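Local coordinates for nucleoside diphosphate kinase family protein (PDB 3JS9) that probably transfers phosphate from nucleoside triphosphates to nucleoside diphosphates through a phosphohistidine intermediate, with magnesium as cofactor, at residues R11-V16 with A136-P141; E34-K39 with I89-N94; T108-F113 with N118-H123. All coordinates share one frame; numbering follows the deposited sequence. Where two conformers were deposited one is given.

Contact 1 of 3, residues R11-V16 with A136-P141; sequences RTYIMV and ALWFTP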
loop_
_atom_site.group_PDB
_atom_site.type_symbol
_atom_site.label_atom_id
_atom_site.label_comp_id
_atom_site.label_asym_id
_atom_site.label_seq_id
_atom_site.Cartn_x
_atom_site.Cartn_y
_atom_site.Cartn_z
ATOM N N ARG A 11 3.611 -26.445 -10.233
ATOM C CA ARG A 11 2.734 -26.026 -9.164
ATOM C C ARG A 11 3.516 -26.130 -7.879
ATOM O O ARG A 11 4.231 -27.129 -7.677
ATOM C CB ARG A 11 1.534 -26.945 -9.070
ATOM C CG ARG A 11 0.538 -26.687 -10.143
ATOM C CD ARG A 11 -0.543 -27.753 -10.209
ATOM N NE ARG A 11 -1.528 -27.366 -11.211
ATOM C CZ ARG A 11 -2.701 -27.960 -11.400
ATOM N NH1 ARG A 11 -3.073 -28.989 -10.630
ATOM N NH2 ARG A 11 -3.510 -27.500 -12.349
ATOM N N THR A 12 3.348 -25.145 -6.992
ATOM C CA THR A 12 4.042 -25.149 -5.729
ATOM C C THR A 12 3.082 -25.024 -4.546
ATOM O O THR A 12 2.005 -24.410 -4.643
ATOM C CB THR A 12 5.135 -24.060 -5.679
ATOM O OG1 THR A 12 5.949 -24.285 -4.524
ATOM C CG2 THR A 12 4.548 -22.628 -5.627
ATOM N N TYR A 13 3.458 -25.617 -3.423
ATOM C CA TYR A 13 2.601 -25.552 -2.272
ATOM C C TYR A 13 3.106 -24.422 -1.381
ATOM O O TYR A 13 4.298 -24.372 -1.034
ATOM C CB TYR A 13 2.571 -26.891 -1.552
ATOM C CG TYR A 13 1.786 -26.818 -0.275
ATOM C CD1 TYR A 13 0.410 -26.628 -0.306
ATOM C CD2 TYR A 13 2.427 -26.882 0.978
ATOM C CE1 TYR A 13 -0.329 -26.506 0.876
ATOM C CE2 TYR A 13 1.697 -26.770 2.162
ATOM C CZ TYR A 13 0.317 -26.585 2.100
ATOM O OH TYR A 13 -0.424 -26.464 3.261
ATOM N N ILE A 14 2.211 -23.496 -1.043
ATOM C CA ILE A 14 2.572 -22.349 -0.206
ATOM C C ILE A 14 1.639 -22.370 1.031
ATOM O O ILE A 14 0.416 -22.499 0.888
ATOM C CB ILE A 14 2.438 -20.965 -1.001
ATOM C CG1 ILE A 14 3.202 -20.948 -2.345
ATOM C CG2 ILE A 14 2.738 -19.719 -0.104
ATOM C CD1 ILE A 14 4.775 -20.921 -2.316
ATOM N N MET A 15 2.203 -22.199 2.229
ATOM C CA MET A 15 1.401 -22.314 3.429
ATOM C C MET A 15 1.677 -21.213 4.464
ATOM O O MET A 15 2.797 -21.067 4.991
ATOM C CB MET A 15 1.569 -23.706 4.050
ATOM C CG MET A 15 0.720 -23.914 5.310
ATOM S SD MET A 15 0.807 -25.566 6.083
ATOM C CE MET A 15 2.606 -25.739 6.281
ATOM N N VAL A 16 0.662 -20.420 4.753
ATOM C CA VAL A 16 0.789 -19.465 5.835
ATOM C C VAL A 16 0.709 -20.283 7.120
ATOM O O VAL A 16 -0.287 -20.994 7.342
ATOM C CB VAL A 16 -0.336 -18.419 5.827
ATOM C CG1 VAL A 16 -0.106 -17.387 6.942
ATOM C CG2 VAL A 16 -0.399 -17.773 4.477
ATOM N N ALA A 136 -0.323 -32.821 -3.379
ATOM C CA ALA A 136 -1.209 -33.983 -3.211
ATOM C C ALA A 136 -1.527 -34.270 -1.744
ATOM O O ALA A 136 -2.625 -34.744 -1.426
ATOM C CB ALA A 136 -0.636 -35.208 -3.880
ATOM N N LEU A 137 -0.568 -33.996 -0.863
ATOM C CA LEU A 137 -0.756 -34.217 0.571
ATOM C C LEU A 137 -1.746 -33.250 1.249
ATOM O O LEU A 137 -2.545 -33.663 2.071
ATOM C CB LEU A 137 0.592 -34.160 1.290
ATOM C CG LEU A 137 0.590 -34.158 2.826
ATOM C CD1 LEU A 137 0.089 -35.496 3.374
ATOM C CD2 LEU A 137 1.967 -33.860 3.364
ATOM N N TRP A 138 -1.690 -31.961 0.920
ATOM C CA TRP A 138 -2.517 -30.969 1.637
ATOM C C TRP A 138 -3.918 -30.742 1.017
ATOM O O TRP A 138 -4.853 -30.260 1.675
ATOM C CB TRP A 138 -1.746 -29.655 1.770
ATOM C CG TRP A 138 -0.584 -29.746 2.709
ATOM C CD1 TRP A 138 0.717 -30.087 2.400
ATOM C CD2 TRP A 138 -0.614 -29.518 4.131
ATOM N NE1 TRP A 138 1.493 -30.043 3.542
ATOM C CE2 TRP A 138 0.700 -29.698 4.611
ATOM C CE3 TRP A 138 -1.614 -29.123 5.030
ATOM C CZ2 TRP A 138 1.032 -29.513 5.952
ATOM C CZ3 TRP A 138 -1.287 -28.924 6.361
ATOM C CH2 TRP A 138 0.026 -29.138 6.818
ATOM N N PHE A 139 -4.053 -31.113 -0.247
ATOM C CA PHE A 139 -5.283 -30.871 -0.991
ATOM C C PHE A 139 -5.771 -32.144 -1.666
ATOM O O PHE A 139 -4.995 -32.829 -2.343
ATOM C CB PHE A 139 -5.017 -29.820 -2.071
ATOM C CG PHE A 139 -5.012 -28.393 -1.562
ATOM C CD1 PHE A 139 -3.815 -27.701 -1.382
ATOM C CD2 PHE A 139 -6.212 -27.721 -1.302
ATOM C CE1 PHE A 139 -3.831 -26.386 -0.933
ATOM C CE2 PHE A 139 -6.213 -26.398 -0.873
ATOM C CZ PHE A 139 -5.034 -25.740 -0.684
ATOM N N THR A 140 -7.044 -32.459 -1.520
ATOM C CA THR A 140 -7.605 -33.581 -2.275
ATOM C C THR A 140 -7.767 -33.071 -3.696
ATOM O O THR A 140 -7.918 -31.880 -3.898
ATOM C CB THR A 140 -8.975 -34.048 -1.700
ATOM O OG1 THR A 140 -9.953 -33.017 -1.894
ATOM C CG2 THR A 140 -8.888 -34.314 -0.224
ATOM N N PRO A 141 -7.753 -33.963 -4.692
ATOM C CA PRO A 141 -7.921 -33.516 -6.108
ATOM C C PRO A 141 -9.230 -32.779 -6.471
ATOM O O PRO A 141 -9.251 -32.035 -7.434
ATOM C CB PRO A 141 -7.807 -34.824 -6.917
ATOM C CG PRO A 141 -7.984 -35.938 -5.923
ATOM C CD PRO A 141 -7.573 -35.424 -4.569
#

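Contact 2 of 3, residues E34-K39 with I89-N94; sequences EMKGLK and IKIGRN. With SO4 (sulfate ion), chain E.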
loop_
_atom_site.group_PDB
_atom_site.type_symbol
_atom_site.label_atom_id
_atom_site.label_comp_id
_atom_site.label_asym_id
_atom_site.label_seq_id
_atom_site.Cartn_x
_atom_site.Cartn_y
_atom_site.Cartn_z
ATOM N N GLU A 34 -0.584 -13.355 -5.881
ATOM C CA GLU A 34 -1.525 -12.958 -6.901
ATOM C C GLU A 34 -0.904 -11.876 -7.790
ATOM O O GLU A 34 -0.988 -11.988 -9.017
ATOM C CB GLU A 34 -2.831 -12.494 -6.238
ATOM C CG GLU A 34 -4.118 -12.647 -7.024
ATOM C CD GLU A 34 -5.345 -12.305 -6.150
ATOM O OE1 GLU A 34 -5.161 -11.807 -5.006
ATOM O OE2 GLU A 34 -6.503 -12.511 -6.604
ATOM N N MET A 35 -0.268 -10.856 -7.190
ATOM C CA MET A 35 0.311 -9.799 -8.027
ATOM C C MET A 35 1.471 -10.324 -8.871
ATOM O O MET A 35 1.678 -9.816 -9.959
ATOM C CB MET A 35 0.756 -8.596 -7.203
ATOM C CG MET A 35 -0.363 -7.918 -6.461
ATOM S SD MET A 35 -1.519 -7.169 -7.598
ATOM C CE MET A 35 -2.682 -8.529 -7.805
ATOM N N LYS A 36 2.187 -11.349 -8.396
ATOM C CA LYS A 36 3.308 -11.896 -9.110
ATOM C C LYS A 36 2.870 -12.513 -10.407
ATOM O O LYS A 36 3.648 -12.560 -11.366
ATOM C CB LYS A 36 4.011 -12.954 -8.262
ATOM C CG LYS A 36 5.191 -13.627 -8.939
ATOM C CD LYS A 36 6.398 -12.634 -9.170
ATOM C CE LYS A 36 7.664 -13.366 -9.614
ATOM N NZ LYS A 36 8.815 -12.444 -9.872
ATOM N N GLY A 37 1.639 -13.020 -10.427
ATOM C CA GLY A 37 1.039 -13.496 -11.663
ATOM C C GLY A 37 0.938 -14.997 -11.769
ATOM O O GLY A 37 0.491 -15.522 -12.800
ATOM N N LEU A 38 1.366 -15.711 -10.734
ATOM C CA LEU A 38 1.115 -17.139 -10.692
ATOM C C LEU A 38 -0.387 -17.295 -10.620
ATOM O O LEU A 38 -1.080 -16.412 -10.122
ATOM C CB LEU A 38 1.799 -17.800 -9.489
ATOM C CG LEU A 38 3.331 -17.694 -9.498
ATOM C CD1 LEU A 38 3.918 -18.440 -8.271
ATOM C CD2 LEU A 38 3.924 -18.192 -10.844
ATOM N N LYS A 39 -0.894 -18.397 -11.137
ATOM C CA LYS A 39 -2.324 -18.629 -11.178
ATOM C C LYS A 39 -2.731 -19.443 -9.969
ATOM O O LYS A 39 -2.127 -20.484 -9.688
ATOM C CB LYS A 39 -2.725 -19.322 -12.502
ATOM C CG LYS A 39 -4.141 -19.816 -12.462
ATOM C CD LYS A 39 -4.769 -20.007 -13.791
ATOM C CE LYS A 39 -4.503 -21.406 -14.317
ATOM N NZ LYS A 39 -5.507 -21.774 -15.342
ATOM N N ILE A 89 7.955 -22.953 -8.476
ATOM C CA ILE A 89 8.598 -23.386 -7.244
ATOM C C ILE A 89 9.701 -22.412 -6.839
ATOM O O ILE A 89 9.752 -21.986 -5.669
ATOM C CB ILE A 89 9.112 -24.844 -7.343
ATOM C CG1 ILE A 89 7.925 -25.805 -7.517
ATOM C CG2 ILE A 89 9.868 -25.231 -6.106
ATOM C CD1 ILE A 89 8.306 -27.105 -8.215
ATOM N N LYS A 90 10.534 -22.025 -7.814
ATOM C CA LYS A 90 11.598 -21.046 -7.606
ATOM C C LYS A 90 11.030 -19.644 -7.297
ATOM O O LYS A 90 11.567 -18.911 -6.454
ATOM C CB LYS A 90 12.514 -21.012 -8.816
ATOM C CG LYS A 90 13.671 -20.068 -8.721
ATOM C CD LYS A 90 14.720 -20.351 -9.800
ATOM C CE LYS A 90 15.732 -19.169 -9.837
ATOM N NZ LYS A 90 17.046 -19.465 -10.504
ATOM N N ILE A 91 9.929 -19.287 -7.961
ATOM C CA ILE A 91 9.271 -18.016 -7.704
ATOM C C ILE A 91 8.719 -17.943 -6.283
ATOM O O ILE A 91 8.846 -16.895 -5.613
ATOM C CB ILE A 91 8.185 -17.764 -8.728
ATOM C CG1 ILE A 91 8.835 -17.341 -10.052
ATOM C CG2 ILE A 91 7.186 -16.754 -8.206
ATOM C CD1 ILE A 91 7.885 -17.331 -11.184
ATOM N N GLY A 92 8.149 -19.053 -5.802
ATOM C CA GLY A 92 7.662 -19.106 -4.430
ATOM C C GLY A 92 8.776 -18.841 -3.430
ATOM O O GLY A 92 8.605 -18.065 -2.470
ATOM N N ARG A 93 9.927 -19.476 -3.669
ATOM C CA ARG A 93 11.126 -19.318 -2.841
ATOM C C ARG A 93 11.588 -17.896 -2.903
ATOM O O ARG A 93 11.852 -17.304 -1.862
ATOM C CB ARG A 93 12.240 -20.284 -3.252
ATOM C CG ARG A 93 12.070 -21.713 -2.680
ATOM C CD ARG A 93 12.830 -22.822 -3.474
ATOM N NE ARG A 93 14.017 -22.326 -4.184
ATOM C CZ ARG A 93 14.457 -22.791 -5.360
ATOM N NH1 ARG A 93 15.534 -22.239 -5.925
ATOM N NH2 ARG A 93 13.839 -23.799 -5.983
ATOM N N ASN A 94 11.616 -17.308 -4.093
ATOM C CA ASN A 94 11.963 -15.886 -4.223
ATOM C C ASN A 94 11.056 -14.912 -3.469
ATOM O O ASN A 94 11.519 -13.869 -2.987
ATOM C CB ASN A 94 11.962 -15.469 -5.689
ATOM C CG ASN A 94 13.077 -16.123 -6.475
ATOM O OD1 ASN A 94 13.991 -16.733 -5.892
ATOM N ND2 ASN A 94 13.020 -15.995 -7.806
HETATM S S SO4 E . -3.942 -19.090 -17.483
HETATM O O1 SO4 E . -5.081 -18.751 -16.638
HETATM O O2 SO4 E . -4.381 -18.998 -18.879
HETATM O O3 SO4 E . -3.574 -20.475 -17.206
HETATM O O4 SO4 E . -2.849 -18.165 -17.158
HETATM O O HOH W 1 11.129 -13.711 -9.086
#

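Contact 3 of 3, residues T108-F113 with N118-H123; sequences TIRGDF and NFNIVH. With SO4 (sulfate ion), chain G.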
loop_
_atom_site.group_PDB
_atom_site.type_symbol
_atom_site.label_atom_id
_atom_site.label_comp_id
_atom_site.label_asym_id
_atom_site.label_seq_id
_atom_site.Cartn_x
_atom_site.Cartn_y
_atom_site.Cartn_z
ATOM N N THR A 108 10.964 -9.392 0.494
ATOM C CA THR A 108 10.467 -10.765 0.602
ATOM C C THR A 108 9.581 -10.798 1.802
ATOM O O THR A 108 9.662 -9.906 2.659
ATOM C CB THR A 108 11.592 -11.819 0.816
ATOM O OG1 THR A 108 12.269 -11.582 2.068
ATOM C CG2 THR A 108 12.573 -11.814 -0.346
ATOM N N ILE A 109 8.744 -11.823 1.884
ATOM C CA ILE A 109 7.825 -11.926 3.014
ATOM C C ILE A 109 8.613 -12.012 4.323
ATOM O O ILE A 109 8.345 -11.280 5.277
ATOM C CB ILE A 109 6.881 -13.126 2.842
ATOM C CG1 ILE A 109 6.043 -12.937 1.565
ATOM C CG2 ILE A 109 6.026 -13.341 4.144
ATOM C CD1 ILE A 109 5.306 -14.205 1.076
ATOM N N ARG A 110 9.591 -12.914 4.355
ATOM C CA ARG A 110 10.412 -13.068 5.549
ATOM C C ARG A 110 11.239 -11.804 5.764
ATOM O O ARG A 110 11.348 -11.329 6.915
ATOM C CB ARG A 110 11.239 -14.344 5.506
ATOM C CG ARG A 110 10.349 -15.612 5.469
ATOM C CD ARG A 110 11.150 -16.865 5.722
ATOM N NE ARG A 110 10.335 -18.068 5.639
ATOM C CZ ARG A 110 10.616 -19.134 4.879
ATOM N NH1 ARG A 110 9.795 -20.182 4.883
ATOM N NH2 ARG A 110 11.724 -19.171 4.122
ATOM N N GLY A 111 11.730 -11.203 4.667
ATOM C CA GLY A 111 12.535 -9.994 4.795
ATOM C C GLY A 111 11.702 -8.874 5.408
ATOM O O GLY A 111 12.190 -8.118 6.243
ATOM N N ASP A 112 10.429 -8.783 5.015
ATOM C CA ASP A 112 9.608 -7.659 5.411
ATOM C C ASP A 112 8.932 -7.878 6.748
ATOM O O ASP A 112 8.596 -6.885 7.427
ATOM C CB ASP A 112 8.565 -7.343 4.335
ATOM C CG ASP A 112 9.195 -6.768 3.054
ATOM O OD1 ASP A 112 10.389 -6.307 3.094
ATOM O OD2 ASP A 112 8.475 -6.765 2.007
ATOM N N PHE A 113 8.750 -9.144 7.144
ATOM C CA PHE A 113 7.904 -9.420 8.308
ATOM C C PHE A 113 8.475 -10.311 9.425
ATOM O O PHE A 113 7.885 -10.394 10.497
ATOM C CB PHE A 113 6.564 -10.017 7.879
ATOM C CG PHE A 113 5.785 -9.158 6.929
ATOM C CD1 PHE A 113 5.280 -7.916 7.344
ATOM C CD2 PHE A 113 5.506 -9.613 5.643
ATOM C CE1 PHE A 113 4.552 -7.108 6.454
ATOM C CE2 PHE A 113 4.784 -8.823 4.739
ATOM C CZ PHE A 113 4.302 -7.553 5.147
ATOM N N ASN A 118 12.287 -19.789 13.721
ATOM C CA ASN A 118 11.177 -20.538 14.319
ATOM C C ASN A 118 9.821 -19.949 13.943
ATOM O O ASN A 118 8.790 -20.644 14.037
ATOM C CB ASN A 118 11.293 -20.546 15.841
ATOM C CG ASN A 118 12.080 -21.732 16.366
ATOM O OD1 ASN A 118 12.675 -22.512 15.597
ATOM N ND2 ASN A 118 12.070 -21.890 17.702
ATOM N N PHE A 119 9.825 -18.658 13.565
ATOM C CA PHE A 119 8.597 -17.902 13.302
ATOM C C PHE A 119 8.710 -17.181 11.976
ATOM O O PHE A 119 8.635 -15.954 11.899
ATOM C CB PHE A 119 8.303 -16.932 14.450
ATOM C CG PHE A 119 7.996 -17.611 15.747
ATOM C CD1 PHE A 119 6.871 -18.431 15.880
ATOM C CD2 PHE A 119 8.832 -17.443 16.861
ATOM C CE1 PHE A 119 6.563 -19.064 17.114
ATOM C CE2 PHE A 119 8.536 -18.064 18.097
ATOM C CZ PHE A 119 7.404 -18.865 18.223
ATOM N N ASN A 120 8.883 -17.964 10.917
ATOM C CA ASN A 120 9.173 -17.395 9.624
ATOM C C ASN A 120 7.977 -17.371 8.684
ATOM O O ASN A 120 8.122 -17.437 7.439
ATOM C CB ASN A 120 10.409 -18.049 9.022
ATOM C CG ASN A 120 10.220 -19.523 8.718
ATOM O OD1 ASN A 120 9.221 -20.158 9.124
ATOM N ND2 ASN A 120 11.188 -20.082 7.988
ATOM N N ILE A 121 6.799 -17.256 9.313
ATOM C CA ILE A 121 5.565 -16.799 8.673
ATOM C C ILE A 121 4.903 -17.799 7.712
ATOM O O ILE A 121 3.670 -17.992 7.757
ATOM C CB ILE A 121 5.744 -15.473 7.846
ATOM C CG1 ILE A 121 6.587 -14.405 8.576
ATOM C CG2 ILE A 121 4.375 -14.964 7.334
ATOM C CD1 ILE A 121 6.074 -14.025 9.841
ATOM N N VAL A 122 5.702 -18.387 6.818
ATOM C CA VAL A 122 5.135 -18.990 5.632
ATOM C C VAL A 122 6.037 -20.106 5.131
ATOM O O VAL A 122 7.261 -20.025 5.271
ATOM C CB VAL A 122 4.951 -17.914 4.512
ATOM C CG1 VAL A 122 6.328 -17.435 4.010
ATOM C CG2 VAL A 122 4.141 -18.467 3.345
ATOM N N HIS A 123 5.438 -21.136 4.538
ATOM C CA HIS A 123 6.207 -22.223 3.938
ATOM C C HIS A 123 6.081 -22.126 2.428
ATOM O O HIS A 123 4.978 -21.882 1.918
ATOM C CB HIS A 123 5.700 -23.618 4.414
ATOM C CG HIS A 123 6.064 -24.729 3.476
ATOM N ND1 HIS A 123 7.223 -25.464 3.608
ATOM C CD2 HIS A 123 5.483 -25.152 2.325
ATOM C CE1 HIS A 123 7.327 -26.312 2.597
ATOM N NE2 HIS A 123 6.281 -26.149 1.810
HETATM S S SO4 G . 9.166 -24.865 6.529
HETATM O O1 SO4 G . 9.479 -24.360 5.184
HETATM O O2 SO4 G . 10.115 -25.907 6.846
HETATM O O3 SO4 G . 7.823 -25.433 6.736
HETATM O O4 SO4 G . 9.341 -23.728 7.395
#

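Contact 1 of 3, residues R11-V16 with A136-P141
Tyr13, on strand 10-16, has its CA 8.4 Å from that of Trp138 in the last turn of helix 128-138, and both side chains set out toward the facing segment. The two side chains cross at about a right angle, yet their rings lie almost flat on one another, an offset stack with planes 9° apart. The phenol overlaps the five-membered ring of the indole, with centroids 4.1 Å apart. Tyr13 OH, at the far end of the phenol, comes to rest over the seam of the two indole rings, 3.2 Å from Trp138 CD2. The tyrosine gets there with CG anti to its backbone nitrogen (chi1 175°), an orientation that lifts the ring off the strand.

Met15, two residues on and so on the same face of the strand, extends the overlap to the six-membered ring. Its SD lies 4.0 Å from that ring's centroid and 20° off the normal, a Met-aromatic contact over the face that Tyr13 also covers. One face of the tryptophan thus receives hydroxyl and sulfur next to each other. Phe139, the first residue beyond the helix, meets the phenol differently: its CE1 approaches the edge of the Tyr13 ring near its plane, 3.9 Å from Tyr13 CE1. Together Trp138 and Phe139 take the tyrosine from a face and from an edge.

Farther out, Phe139 rests on strands 39-46 and 78-85, and the Trp138 ring meets that of His56. This is an aromatic core between the central antiparallel sheet and helix 128-138 of a nucleoside diphosphate kinase, and the Tyr13 side chain reaches to about 4 Å from that of His123, the predicted phosphohistidine.

Contact 2 of 3, residues E34-K39 with I89-N94
Lys36 NZ is held by several groups at once, and the strongest of its protein partners belongs to another chain. It donates to the carbonyl O of Gly111 of the second subunit, with weak bonds to Arg110 O and Gly114 O of that same subunit. A water, 2.8 Å from Lys36 NZ, accepts a further bond. The same water accepts from Asn94 ND2 at 3.2 Å, and so bridges Lys36 to helix 88-96 by a polar route.

Nearer the backbone the same lysine is used for its carbon. A bend at chi2 (67°) folds the chain so that Lys36 CG and Lys36 CE both come against the CG2 methyl of Ile91, CE at 3.7 Å. Leu38 CD1 reaches this methyl as well, also at 3.7 Å, while Leu38 CD2 lies 4.1 Å from Ile91 CD1; leucine and isoleucine slide past each other in opposite directions. One branch of one isoleucine therefore packs against both residues flanking Gly37.

Between them Gly37, with phi at 107°, follows the helix in a Schellman motif and turns the chain toward strand 39-46. At the start of that strand, Lys39 NZ bonds a sulfate, probably from the crystallisation liquor, at 3.0 Å to O3; the anion is also held by Arg149 N, and Lys39 makes a cation-pi contact with Trp147.

Lys36 and Leu38, either side of the turn that follows helix 26-36, meet the flank of helix 88-96. Leu38 also rests on Trp83 of strand 78-85, Ile91 on Val115 of the second subunit, and Glu34 bonds the backbone of a third subunit, so the helix pair lies between its own sheet and the neighbours in the hexamer.

Contact 3 of 3, residues T108-F113 with N118-H123
Arg110 and Asn120 meet in the probable nucleotide site of the kinase, where a short helix faces a gamma turn on the way to the predicted phosphohistidine, His123. Arg110 NE donates to Asn120 O at 2.9 Å, in the carbonyl plane and on a lone pair, with the acceptor in the guanidinium plane. Arg110 NH1 donates to Val122 O at 2.6 Å, an acceptor lying 24° out of that plane. Asn120 ND2 sits over one guanidinium face, toward its rim, the amide and guanidinium planes 11° apart; ND2 and Arg110 NE are both donors, so they are not hydrogen-bonded. ND2 donates to Thr99 O and Asn120 OD1 accepts from Lys17 NZ, so both polar ends of the amide are held.

Behind this shell, Val122 N also bonds Asn120 O, at 2.7 Å, closing the classic gamma turn at Ile121 (phi 73°). Ile109 CG2 packs 3.9 Å from Ile121 CG2. The helix itself starts with Thr108 as N-cap, its OG1 accepting from Gly111 N.

His123 NE2 bonds Glu134 OE1. Lys17 NZ and Tyr57 OH hold a sulfate, probably from the crystallisation liquor, to whose O1 His123 ND1 donates at the ring edge, 3.0 Å away.

How the contacts relate
Strand 10-16 belongs to contact 1 and touches the other two. Its alternate residues serve contacts 1 and 2: Tyr13 and Met15 face contact 1, whereas Ile14 and Thr12 turn toward contact 2, with Thr12 CB 3.8 Å from Ile89 CG1. This suits the ferredoxin-like order of the sheet, with the helices of contact 2 covering one face. The strand's backbone meets contact 3 at the sheet's edge, where Met15 O lies 2.7 Å from His123 N, a probable hydrogen bond. Centres of contacts 1 and 3 are about 19 Å apart; contact 3 holds the predicted catalytic histidine and contact 1 lies beside it. Contact 2, some 15 Å from contact 3 between centres, also meets contact 3 of a neighbouring subunit.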